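Local coordinates for uric acid degradation bifunctional protein TTL (Arabidopsis thaliana, PDB 2Q37), which catalyses the last two steps of uric acid degradation, hydrolysing 5-hydroxyisourate to OHCU and decarboxylating this stereoselectively to (S)-allantoin, at residues Ile130-Ala135 against Met167-Leu172. Numbering follows the deposited sequence.
Sequences IFIICA and MKITEL. With 3AL (1-[(4S)-2,5-dioxoimidazolidin-4-yl]urea), chain B.
Ile-169 and Ile-133 meet around the flat hydantoin ring of bound (S)-allantoin. Ile-169 CD1 stands over one face, above the rim, 3.2 Å from N9. Ala-135 CB comes from the opposite side, over the exocyclic O8. Ile-133 O accepts a hydrogen bond from N9 at the ring edge, 2.9 Å. Ala-135 N donates to O8 in a nearly straight bond of 172°. The outer end of the urea arm is gripped twice: its O2 accepts the N-H of Ile-133 and its N1 donates to Phe-131 O.

Ile-169 packs against the ligand and, through CG1, Cys-134 CA at 3.7 Å. Its chi1 of -70° sets CG1 beside the backbone N, toward Cys-134 and the ring. Cys-134 CB also meets Lys-168 CB; the lysine amine pairs with Glu-165. Cutting Ile-169 to alanine is likely to strip the cover from the ring at N9 and open a gap beside Cys-134. Ile-132 CD1 lies over one urea face at O2; its CG2 comes in obliquely from that side, a looser 4.3 Å from Ile-169 CD1. Loop 130-135 and helix 155-178 form one wall of the (S)-allantoin site, which the proton donor His-78, Pro-79 and Glu-100 help complete, in the all-helical OHCU decarboxylase domain.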
loop_
_atom_site.group_PDB
_atom_site.type_symbol
_atom_site.label_atom_id
_atom_site.label_comp_id
_atom_site.label_asym_id
_atom_site.label_seq_id
_atom_site.Cartn_x
_atom_site.Cartn_y
_atom_site.Cartn_z
ATOM N N ILE A 130 -9.674 3.961 -5.789
ATOM C CA ILE A 130 -11.071 3.657 -6.101
ATOM C C ILE A 130 -11.432 2.196 -5.827
ATOM O O ILE A 130 -10.562 1.354 -5.611
ATOM C CB ILE A 130 -11.420 3.981 -7.591
ATOM C CG1 ILE A 130 -10.564 3.142 -8.531
ATOM C CG2 ILE A 130 -11.168 5.445 -7.881
ATOM C CD1 ILE A 130 -11.074 3.166 -9.951
ATOM N N PHE A 131 -12.729 1.911 -5.828
ATOM C CA PHE A 131 -13.226 0.560 -5.608
ATOM C C PHE A 131 -12.924 -0.309 -6.859
ATOM O O PHE A 131 -13.405 -0.020 -7.962
ATOM C CB PHE A 131 -14.730 0.627 -5.336
ATOM C CG PHE A 131 -15.384 -0.715 -5.217
ATOM C CD1 PHE A 131 -15.075 -1.569 -4.157
ATOM C CD2 PHE A 131 -16.332 -1.130 -6.160
ATOM C CE1 PHE A 131 -15.712 -2.826 -4.038
ATOM C CE2 PHE A 131 -16.973 -2.383 -6.049
ATOM C CZ PHE A 131 -16.662 -3.229 -4.988
ATOM N N ILE A 132 -12.128 -1.359 -6.674
ATOM C CA ILE A 132 -11.727 -2.265 -7.762
ATOM C C ILE A 132 -12.374 -3.640 -7.615
ATOM O O ILE A 132 -12.291 -4.277 -6.569
ATOM C CB ILE A 132 -10.196 -2.476 -7.786
ATOM C CG1 ILE A 132 -9.483 -1.116 -7.861
ATOM C CG2 ILE A 132 -9.798 -3.349 -8.995
ATOM C CD1 ILE A 132 -9.767 -0.339 -9.154
ATOM N N ILE A 133 -13.019 -4.096 -8.674
ATOM C CA ILE A 133 -13.677 -5.389 -8.659
ATOM C C ILE A 133 -13.795 -5.818 -10.102
ATOM O O ILE A 133 -14.071 -4.987 -10.975
ATOM C CB ILE A 133 -15.105 -5.292 -8.067
ATOM C CG1 ILE A 133 -15.648 -6.688 -7.739
ATOM C CG2 ILE A 133 -16.046 -4.636 -9.074
ATOM C CD1 ILE A 133 -17.127 -6.701 -7.210
ATOM N N CYS A 134 -13.566 -7.099 -10.357
ATOM C CA CYS A 134 -13.696 -7.625 -11.700
ATOM C C CYS A 134 -15.207 -7.676 -11.932
ATOM O O CYS A 134 -15.921 -8.388 -11.237
ATOM C CB CYS A 134 -13.081 -9.028 -11.777
ATOM S SG CYS A 134 -13.093 -9.809 -13.424
ATOM N N ALA A 135 -15.696 -6.871 -12.871
ATOM C CA ALA A 135 -17.122 -6.829 -13.218
ATOM C C ALA A 135 -17.290 -7.796 -14.385
ATOM O O ALA A 135 -16.308 -8.110 -15.069
ATOM C CB ALA A 135 -17.495 -5.434 -13.648
HETATM N N MSE A 167 -5.954 -8.466 -10.653
HETATM C CA MSE A 167 -5.304 -9.571 -11.331
HETATM C C MSE A 167 -6.320 -10.371 -12.116
HETATM O O MSE A 167 -6.026 -10.838 -13.209
HETATM C CB MSE A 167 -4.597 -10.479 -10.331
HETATM C CG MSE A 167 -3.769 -11.568 -10.984
HETATM SE SE MSE A 167 -2.302 -10.881 -12.080
HETATM C CE MSE A 167 -2.892 -11.527 -13.846
ATOM N N LYS A 168 -7.515 -10.547 -11.561
ATOM C CA LYS A 168 -8.537 -11.284 -12.289
ATOM C C LYS A 168 -8.888 -10.551 -13.601
ATOM O O LYS A 168 -9.039 -11.176 -14.643
ATOM C CB LYS A 168 -9.802 -11.458 -11.440
ATOM C CG LYS A 168 -9.643 -12.390 -10.238
ATOM C CD LYS A 168 -11.008 -12.751 -9.670
ATOM C CE LYS A 168 -11.099 -12.448 -8.195
ATOM N NZ LYS A 168 -12.463 -12.730 -7.659
ATOM N N ILE A 169 -9.002 -9.227 -13.535
ATOM C CA ILE A 169 -9.332 -8.408 -14.692
ATOM C C ILE A 169 -8.260 -8.586 -15.762
ATOM O O ILE A 169 -8.556 -8.716 -16.955
ATOM C CB ILE A 169 -9.377 -6.915 -14.315
ATOM C CG1 ILE A 169 -10.585 -6.642 -13.421
ATOM C CG2 ILE A 169 -9.402 -6.061 -15.587
ATOM C CD1 ILE A 169 -10.580 -5.282 -12.751
ATOM N N THR A 170 -7.014 -8.573 -15.303
ATOM C CA THR A 170 -5.868 -8.715 -16.153
ATOM C C THR A 170 -5.884 -10.076 -16.815
ATOM O O THR A 170 -5.670 -10.161 -18.019
ATOM C CB THR A 170 -4.583 -8.489 -15.341
ATOM O OG1 THR A 170 -4.444 -7.083 -15.083
ATOM C CG2 THR A 170 -3.362 -8.987 -16.082
ATOM N N GLU A 171 -6.163 -11.131 -16.050
ATOM C CA GLU A 171 -6.219 -12.491 -16.604
ATOM C C GLU A 171 -7.278 -12.590 -17.684
ATOM O O GLU A 171 -7.101 -13.269 -18.696
ATOM C CB GLU A 171 -6.599 -13.502 -15.540
ATOM C CG GLU A 171 -5.484 -14.001 -14.665
ATOM C CD GLU A 171 -6.015 -14.996 -13.649
ATOM O OE1 GLU A 171 -6.630 -15.995 -14.098
ATOM O OE2 GLU A 171 -5.829 -14.773 -12.424
ATOM N N LEU A 172 -8.394 -11.925 -17.421
ATOM C CA LEU A 172 -9.547 -11.887 -18.301
ATOM C C LEU A 172 -9.172 -11.256 -19.634
ATOM O O LEU A 172 -9.574 -11.736 -20.699
ATOM C CB LEU A 172 -10.643 -11.064 -17.623
ATOM C CG LEU A 172 -12.089 -11.523 -17.778
ATOM C CD1 LEU A 172 -12.637 -11.060 -19.116
ATOM C CD2 LEU A 172 -12.159 -13.049 -17.638
HETATM C C4 3AL B . -12.631 -2.125 -13.444
HETATM C C5 3AL B . -12.597 -1.991 -14.883
HETATM O O5 3AL B . -12.262 -1.120 -15.644
HETATM N N7 3AL B . -13.070 -3.175 -15.481
HETATM C C8 3AL B . -13.402 -4.018 -14.431
HETATM O O8 3AL B . -13.850 -5.144 -14.606
HETATM N N9 3AL B . -13.160 -3.419 -13.197
HETATM N N3 3AL B . -13.333 -1.006 -12.818
HETATM C C2 3AL B . -13.405 -1.026 -11.342
HETATM N N1 3AL B . -13.970 -0.088 -10.832
HETATM O O2 3AL B . -12.856 -2.029 -10.682
#